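Kinesin-like protein Nod (Drosophila melanogaster, PDB 3DCB) is a kinesin-family ATPase that binds microtubules, may act as a motor and is required for distributive segregation of non-exchange chromosomes during meiosis. Local coordinates at residues Pro85-Leu90 with Ser235-Val240; Gly93-Ala98 with Ser299-Ser304. All coordinates share one frame; numbering follows the deposited sequence.

Contact 1. Residues Pro85-Leu90 with Ser235-Val240; sequences PLVDKL and SRMNIV
Leu90 lays its CD1 methyl over one face of the flat peptide group joining Arg236 to Met237. CD1 sits almost directly above Arg236 C, at 3.3 Å. The other flat group is the Leu90 carbonyl. It takes a hydrogen bond from Ser235, with OG 3.1 Å from Leu90 O. The hydroxyl stands above the carbonyl plane, 43° out of it. This is a helix packed on the sheet of an alpha/beta P-loop NTPase fold, here the kinesin motor domain. Segment 85-90 of the helix runs roughly antiparallel to segment 235-240 of the strand, at 152°. The axes of these short segments approach to 8.9 Å.

Leu90 and Met237 carry the apolar part. The CG of Leu90 is anti to its backbone N (chi1 176°), which sends both methyls to the strand. CD2 packs on Met237 CB at 3.8 Å, and the two side chains meet at about a right angle. Leu90 also touches Cys96 on the neighbouring strand and Ile135 of helix 127-140. Val87 packs on Ile135 as well, so the second helix borders the apolar patch. Strand 234-241 is itself held between strands 221-229 and 96-102 by backbone bonds.

One turn earlier in the helix, Met237 reaches out from the strand and bends at its last torsion. Its terminal methyl enters beside the helix backbone. Met237 CE lies 3.8 Å from Leu86 CB and 4.1 Å from Val87 CG2.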
ATOM      1  N   PRO A  85       2.454   4.787  12.844  1.00 24.44           N
ATOM      2  CA  PRO A  85       3.580   5.722  12.850  1.00 25.65           C
ATOM      3  C   PRO A  85       3.493   6.758  11.717  1.00 25.53           C
ATOM      4  O   PRO A  85       3.751   7.942  11.935  1.00 26.17           O
ATOM      5  CB  PRO A  85       4.789   4.794  12.717  1.00 25.86           C
ATOM      6  CG  PRO A  85       4.351   3.581  13.481  1.00 24.70           C
ATOM      7  CD  PRO A  85       2.916   3.396  13.012  1.00 25.41           C
ATOM      8  N   LEU A  86       3.131   6.303  10.518  1.00 24.93           N
ATOM      9  CA  LEU A  86       3.025   7.173   9.345  1.00 25.02           C
ATOM     10  C   LEU A  86       1.975   8.263   9.509  1.00 24.77           C
ATOM     11  O   LEU A  86       2.131   9.361   8.981  1.00 25.80           O
ATOM     12  CB  LEU A  86       2.688   6.344   8.099  1.00 25.60           C
ATOM     13  CG  LEU A  86       3.742   5.377   7.570  1.00 25.71           C
ATOM     14  CD1 LEU A  86       3.205   4.622   6.364  1.00 26.62           C
ATOM     15  CD2 LEU A  86       4.978   6.169   7.185  1.00 25.53           C
ATOM     16  N   VAL A  87       0.900   7.948  10.218  1.00 25.02           N
ATOM     17  CA  VAL A  87      -0.160   8.921  10.438  1.00 26.45           C
ATOM     18  C   VAL A  87       0.426  10.166  11.078  1.00 27.25           C
ATOM     19  O   VAL A  87       0.093  11.282  10.697  1.00 26.47           O
ATOM     20  CB  VAL A  87      -1.251   8.370  11.368  1.00 25.17           C
ATOM     21  CG1 VAL A  87      -2.319   9.424  11.599  1.00 25.29           C
ATOM     22  CG2 VAL A  87      -1.846   7.108  10.774  1.00 25.50           C
ATOM     23  N   ASP A  88       1.302   9.960  12.055  1.00 28.34           N
ATOM     24  CA  ASP A  88       1.940  11.068  12.743  1.00 29.76           C
ATOM     25  C   ASP A  88       2.717  11.926  11.751  1.00 28.74           C
ATOM     26  O   ASP A  88       2.660  13.150  11.806  1.00 28.72           O
ATOM     27  CB  ASP A  88       2.892  10.545  13.820  1.00 33.16           C
ATOM     28  CG  ASP A  88       2.171   9.777  14.913  1.00 38.62           C
ATOM     29  OD1 ASP A  88       1.293  10.365  15.582  1.00 42.80           O
ATOM     30  OD2 ASP A  88       2.477   8.584  15.109  1.00 41.82           O
ATOM     31  N   LYS A  89       3.433  11.263  10.844  1.00 27.70           N
ATOM     32  CA  LYS A  89       4.241  11.944   9.835  1.00 27.56           C
ATOM     33  C   LYS A  89       3.375  12.701   8.821  1.00 26.13           C
ATOM     34  O   LYS A  89       3.735  13.791   8.360  1.00 24.40           O
ATOM     35  CB  LYS A  89       5.155  10.934   9.129  1.00 28.82           C
ATOM     36  CG  LYS A  89       6.305  10.428  10.007  1.00 33.23           C
ATOM     37  CD  LYS A  89       7.289  11.545  10.352  1.00 36.15           C
ATOM     38  CE  LYS A  89       8.070  11.283  11.660  1.00 37.85           C
ATOM     39  NZ  LYS A  89       8.896  10.044  11.671  1.00 39.22           N
ATOM     40  N   LEU A  90       2.231  12.114   8.492  1.00 23.24           N
ATOM     41  CA  LEU A  90       1.302  12.733   7.570  1.00 22.39           C
ATOM     42  C   LEU A  90       0.771  14.038   8.169  1.00 21.95           C
ATOM     43  O   LEU A  90       0.744  15.071   7.500  1.00 18.60           O
ATOM     44  CB  LEU A  90       0.131  11.792   7.293  1.00 19.45           C
ATOM     45  CG  LEU A  90      -0.991  12.318   6.402  1.00 20.59           C
ATOM     46  CD1 LEU A  90      -0.478  12.387   4.974  1.00 20.89           C
ATOM     47  CD2 LEU A  90      -2.213  11.397   6.488  1.00 18.45           C
ATOM     48  N   SER A 235      -0.698  17.378   2.424  1.00 16.65           N
ATOM     49  CA  SER A 235       0.041  16.150   2.691  1.00 16.99           C
ATOM     50  C   SER A 235      -0.848  14.999   2.266  1.00 16.78           C
ATOM     51  O   SER A 235      -2.075  15.119   2.297  1.00 16.11           O
ATOM     52  CB  SER A 235       0.361  16.002   4.177  1.00 15.86           C
ATOM     53  OG  SER A 235      -0.819  15.705   4.902  1.00 18.64           O
ATOM     54  N   ARG A 236      -0.250  13.887   1.866  1.00 17.12           N
ATOM     55  CA  ARG A 236      -1.071  12.770   1.458  1.00 19.00           C
ATOM     56  C   ARG A 236      -0.565  11.399   1.870  1.00 17.65           C
ATOM     57  O   ARG A 236       0.629  11.189   2.058  1.00 18.45           O
ATOM     58  CB  ARG A 236      -1.309  12.821  -0.058  1.00 19.33           C
ATOM     59  CG  ARG A 236      -0.082  12.845  -0.928  1.00 22.13           C
ATOM     60  CD  ARG A 236      -0.397  13.451  -2.308  1.00 24.70           C
ATOM     61  NE  ARG A 236       0.048  14.840  -2.423  1.00 28.92           N
ATOM     62  CZ  ARG A 236      -0.069  15.569  -3.528  1.00 30.12           C
ATOM     63  NH1 ARG A 236      -0.622  15.035  -4.606  1.00 35.85           N
ATOM     64  NH2 ARG A 236       0.377  16.815  -3.569  1.00 27.50           N
ATOM     65  N   MET A 237      -1.505  10.483   2.056  1.00 15.65           N
ATOM     66  CA  MET A 237      -1.187   9.114   2.420  1.00 15.85           C
ATOM     67  C   MET A 237      -1.758   8.170   1.365  1.00 14.65           C
ATOM     68  O   MET A 237      -2.975   7.973   1.283  1.00 12.83           O
ATOM     69  CB  MET A 237      -1.784   8.738   3.768  1.00 16.58           C
ATOM     70  CG  MET A 237      -1.415   7.314   4.170  1.00 19.82           C
ATOM     71  SD  MET A 237      -2.041   6.855   5.790  1.00 29.62           S
ATOM     72  CE  MET A 237      -0.704   7.397   6.847  1.00 21.51           C
ATOM     73  N   ASN A 238      -0.868   7.568   0.591  1.00 13.27           N
ATOM     74  CA  ASN A 238      -1.274   6.665  -0.471  1.00 13.40           C
ATOM     75  C   ASN A 238      -1.335   5.207  -0.031  1.00 12.64           C
ATOM     76  O   ASN A 238      -0.361   4.652   0.490  1.00 15.57           O
ATOM     77  CB  ASN A 238      -0.310   6.784  -1.653  1.00 13.96           C
ATOM     78  CG  ASN A 238      -0.122   8.213  -2.125  1.00 15.42           C
ATOM     79  OD1 ASN A 238      -1.044   8.841  -2.660  1.00 16.77           O
ATOM     80  ND2 ASN A 238       1.092   8.737  -1.937  1.00 15.15           N
ATOM     81  N   ILE A 239      -2.490   4.592  -0.238  1.00 10.58           N
ATOM     82  CA  ILE A 239      -2.668   3.193   0.082  1.00 10.41           C
ATOM     83  C   ILE A 239      -2.667   2.503  -1.297  1.00 11.45           C
ATOM     84  O   ILE A 239      -3.591   2.690  -2.098  1.00 10.66           O
ATOM     85  CB  ILE A 239      -3.997   2.988   0.830  1.00 10.13           C
ATOM     86  CG1 ILE A 239      -4.006   3.889   2.081  1.00 11.50           C
ATOM     87  CG2 ILE A 239      -4.143   1.521   1.279  1.00  7.18           C
ATOM     88  CD1 ILE A 239      -2.926   3.561   3.071  1.00  9.16           C
ATOM     89  N   VAL A 240      -1.600   1.754  -1.578  1.00 11.52           N
ATOM     90  CA  VAL A 240      -1.439   1.070  -2.860  1.00 13.11           C
ATOM     91  C   VAL A 240      -1.669  -0.427  -2.794  1.00 15.07           C
ATOM     92  O   VAL A 240      -0.957  -1.154  -2.098  1.00 15.96           O
ATOM     93  CB  VAL A 240      -0.027   1.308  -3.453  1.00 15.63           C
ATOM     94  CG1 VAL A 240       0.047   0.734  -4.860  1.00 11.21           C
ATOM     95  CG2 VAL A 240       0.276   2.810  -3.487  1.00 10.79           C
TER

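Contact 2. Residues Gly93-Ala98 with Ser299-Ser304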
ATOM      1  N   GLY A  93       2.942  16.895   8.062  1.00 23.62           N
ATOM      2  CA  GLY A  93       3.057  17.473   6.737  1.00 21.65           C
ATOM      3  C   GLY A  93       3.780  16.635   5.697  1.00 21.67           C
ATOM      4  O   GLY A  93       3.868  17.049   4.539  1.00 23.46           O
ATOM      5  N   PHE A  94       4.285  15.464   6.078  1.00 18.77           N
ATOM      6  CA  PHE A  94       5.014  14.611   5.129  1.00 19.25           C
ATOM      7  C   PHE A  94       4.159  13.724   4.222  1.00 16.92           C
ATOM      8  O   PHE A  94       3.078  13.282   4.603  1.00 17.79           O
ATOM      9  CB  PHE A  94       6.002  13.699   5.869  1.00 22.12           C
ATOM     10  CG  PHE A  94       7.027  14.433   6.665  1.00 23.50           C
ATOM     11  CD1 PHE A  94       6.750  14.853   7.963  1.00 22.88           C
ATOM     12  CD2 PHE A  94       8.263  14.737   6.109  1.00 26.00           C
ATOM     13  CE1 PHE A  94       7.685  15.567   8.699  1.00 21.97           C
ATOM     14  CE2 PHE A  94       9.211  15.456   6.835  1.00 27.44           C
ATOM     15  CZ  PHE A  94       8.919  15.872   8.135  1.00 24.18           C
ATOM     16  N   GLN A  95       4.664  13.459   3.017  1.00 15.95           N
ATOM     17  CA  GLN A  95       3.966  12.591   2.066  1.00 14.06           C
ATOM     18  C   GLN A  95       4.285  11.141   2.467  1.00 14.05           C
ATOM     19  O   GLN A  95       5.444  10.814   2.676  1.00 11.96           O
ATOM     20  CB  GLN A  95       4.443  12.851   0.634  1.00 11.31           C
ATOM     21  CG  GLN A  95       4.466  14.326   0.182  1.00 12.45           C
ATOM     22  CD  GLN A  95       3.217  15.105   0.533  1.00 13.50           C
ATOM     23  OE1 GLN A  95       2.102  14.606   0.352  1.00 15.78           O
ATOM     24  NE2 GLN A  95       3.386  16.319   1.036  1.00  9.51           N
ATOM     25  N   CYS A  96       3.258  10.293   2.582  1.00 14.17           N
ATOM     26  CA  CYS A  96       3.466   8.885   2.956  1.00 15.63           C
ATOM     27  C   CYS A  96       2.827   7.915   1.979  1.00 13.90           C
ATOM     28  O   CYS A  96       1.756   8.181   1.444  1.00 13.92           O
ATOM     29  CB  CYS A  96       2.855   8.562   4.317  1.00 16.80           C
ATOM     30  SG  CYS A  96       3.191   9.719   5.626  1.00 22.99           S
ATOM     31  N   THR A  97       3.461   6.767   1.781  1.00 12.29           N
ATOM     32  CA  THR A  97       2.902   5.765   0.891  1.00 11.59           C
ATOM     33  C   THR A  97       3.055   4.345   1.432  1.00 10.99           C
ATOM     34  O   THR A  97       4.136   3.949   1.835  1.00 11.15           O
ATOM     35  CB  THR A  97       3.537   5.821  -0.495  1.00 12.26           C
ATOM     36  OG1 THR A  97       3.428   7.147  -1.027  1.00 12.95           O
ATOM     37  CG2 THR A  97       2.806   4.861  -1.432  1.00 14.00           C
ATOM     38  N   ALA A  98       1.959   3.599   1.466  1.00 10.67           N
ATOM     39  CA  ALA A  98       1.990   2.217   1.930  1.00 12.84           C
ATOM     40  C   ALA A  98       1.586   1.375   0.704  1.00 14.55           C
ATOM     41  O   ALA A  98       0.491   1.545   0.163  1.00 14.80           O
ATOM     42  CB  ALA A  98       1.003   2.010   3.083  1.00  8.05           C
ATOM     43  N   SER A 299       4.518  12.316  -4.016  1.00 22.56           N
ATOM     44  CA  SER A 299       4.765  11.638  -2.750  1.00 22.35           C
ATOM     45  C   SER A 299       6.160  11.019  -2.700  1.00 24.23           C
ATOM     46  O   SER A 299       6.753  10.897  -1.624  1.00 25.52           O
ATOM     47  CB  SER A 299       3.702  10.559  -2.506  1.00 20.92           C
ATOM     48  OG  SER A 299       2.440  11.149  -2.245  1.00 17.19           O
ATOM     49  N   LEU A 300       6.679  10.620  -3.860  1.00 25.23           N
ATOM     50  CA  LEU A 300       8.016  10.027  -3.947  1.00 26.98           C
ATOM     51  C   LEU A 300       9.029  11.158  -4.071  1.00 28.10           C
ATOM     52  O   LEU A 300       9.785  11.238  -5.038  1.00 27.16           O
ATOM     53  CB  LEU A 300       8.116   9.094  -5.159  1.00 26.81           C
ATOM     54  CG  LEU A 300       7.142   7.913  -5.167  1.00 27.26           C
ATOM     55  CD1 LEU A 300       7.368   7.042  -6.395  1.00 27.20           C
ATOM     56  CD2 LEU A 300       7.346   7.106  -3.897  1.00 29.36           C
ATOM     57  N   THR A 301       9.016  12.042  -3.083  1.00 29.59           N
ATOM     58  CA  THR A 301       9.908  13.186  -3.056  1.00 32.54           C
ATOM     59  C   THR A 301      10.779  13.145  -1.809  1.00 33.28           C
ATOM     60  O   THR A 301      10.672  12.228  -0.985  1.00 32.22           O
ATOM     61  CB  THR A 301       9.109  14.516  -3.077  1.00 34.55           C
ATOM     62  OG1 THR A 301       8.094  14.485  -2.062  1.00 37.18           O
ATOM     63  CG2 THR A 301       8.447  14.714  -4.429  1.00 35.64           C
ATOM     64  N   ALA A 302      11.645  14.144  -1.678  1.00 34.61           N
ATOM     65  CA  ALA A 302      12.547  14.226  -0.543  1.00 34.76           C
ATOM     66  C   ALA A 302      11.791  14.320   0.776  1.00 34.76           C
ATOM     67  O   ALA A 302      10.736  14.954   0.865  1.00 34.57           O
ATOM     68  CB  ALA A 302      13.478  15.410  -0.707  1.00 34.86           C
ATOM     69  N   GLN A 303      12.349  13.664   1.790  1.00 33.85           N
ATOM     70  CA  GLN A 303      11.773  13.627   3.127  1.00 33.89           C
ATOM     71  C   GLN A 303      10.415  12.930   3.186  1.00 32.90           C
ATOM     72  O   GLN A 303       9.731  12.997   4.200  1.00 33.96           O
ATOM     73  CB  GLN A 303      11.644  15.041   3.695  1.00 36.49           C
ATOM     74  CG  GLN A 303      12.945  15.818   3.684  1.00 41.04           C
ATOM     75  CD  GLN A 303      12.878  17.040   4.564  1.00 43.46           C
ATOM     76  OE1 GLN A 303      13.025  16.949   5.791  1.00 46.14           O
ATOM     77  NE2 GLN A 303      12.649  18.194   3.950  1.00 45.07           N
ATOM     78  N   SER A 304      10.013  12.276   2.104  1.00 30.06           N
ATOM     79  CA  SER A 304       8.739  11.568   2.110  1.00 27.89           C
ATOM     80  C   SER A 304       8.950  10.174   2.700  1.00 25.04           C
ATOM     81  O   SER A 304      10.090   9.763   2.942  1.00 21.68           O
ATOM     82  CB  SER A 304       8.189  11.434   0.689  1.00 28.90           C
ATOM     83  OG  SER A 304       7.939  12.707   0.121  1.00 34.44           O
TER
HETATM   84  O   HOH W   1       7.304  14.585   2.499  1.00 13.93           O
HETATM   85  O   HOH W   2       5.417   8.929  -0.198  1.00 20.57           O
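Gln95 lies across the loop 299-304, and its side chain can be followed outward. Its CB meets two residues: Ser304 OG at 3.5 Å and Ser299 CA at 3.6 Å. CG passes alongside Ser304 OG at 3.8 Å. The chain then bends at chi2 (-46°), which turns the amide away to strand 234-241. There NE2 bonds to His234 O, and OE1 takes a weak bond from Arg236 N. Both ends of the amide are thus tied to the neighbouring strand.

Phe94 meets the loop with its ring edge. Gln303 O lies near the ring plane, 3.0 Å from Phe94 CD2, and Gln303 CB is also at the edge. The ring and the side-chain amide of Gln303 are turned 78° against each other.

No direct hydrogen bond joins the segments; water does part of the work. One water accepts from Gln95 N at 2.9 Å and also bonds to Ser304 OG. Another accepts from Thr97 OG1 at 2.8 Å and donates to Ser299 O, whose place in the model is less sure. Thr97 OG1 is bonded to Asn238 ND2 too.

Gly93 follows helix 84-92 and closes it in a Schellman motif; the chain then enters strand 96-102. The type II turn Thr301-Ser304 leads into strand 305-312. These two strands pair in parallel, and the first runs on to the predicted ATP-binding P-loop, as in P-loop NTPases.

Both contacts bear on the same part of the central sheet, where strands 234-241 and 96-102 are parallel neighbours. Contact 1 is buried and mainly apolar, a helix against a strand with one direct hydrogen bond. Contact 2 is only partly buried. It joins a strand entrance to a turn, and its chemistry is more polar and water-mediated. Helix 84-92 of contact 1 leads directly into segment 93-98 of contact 2. Asn238 ties the two contacts together: it lies in a segment of contact 1 without touching its helix, and its ND2 bonds to Ser299 OG of contact 2. The centres of the two contacts lie about 8 Å apart.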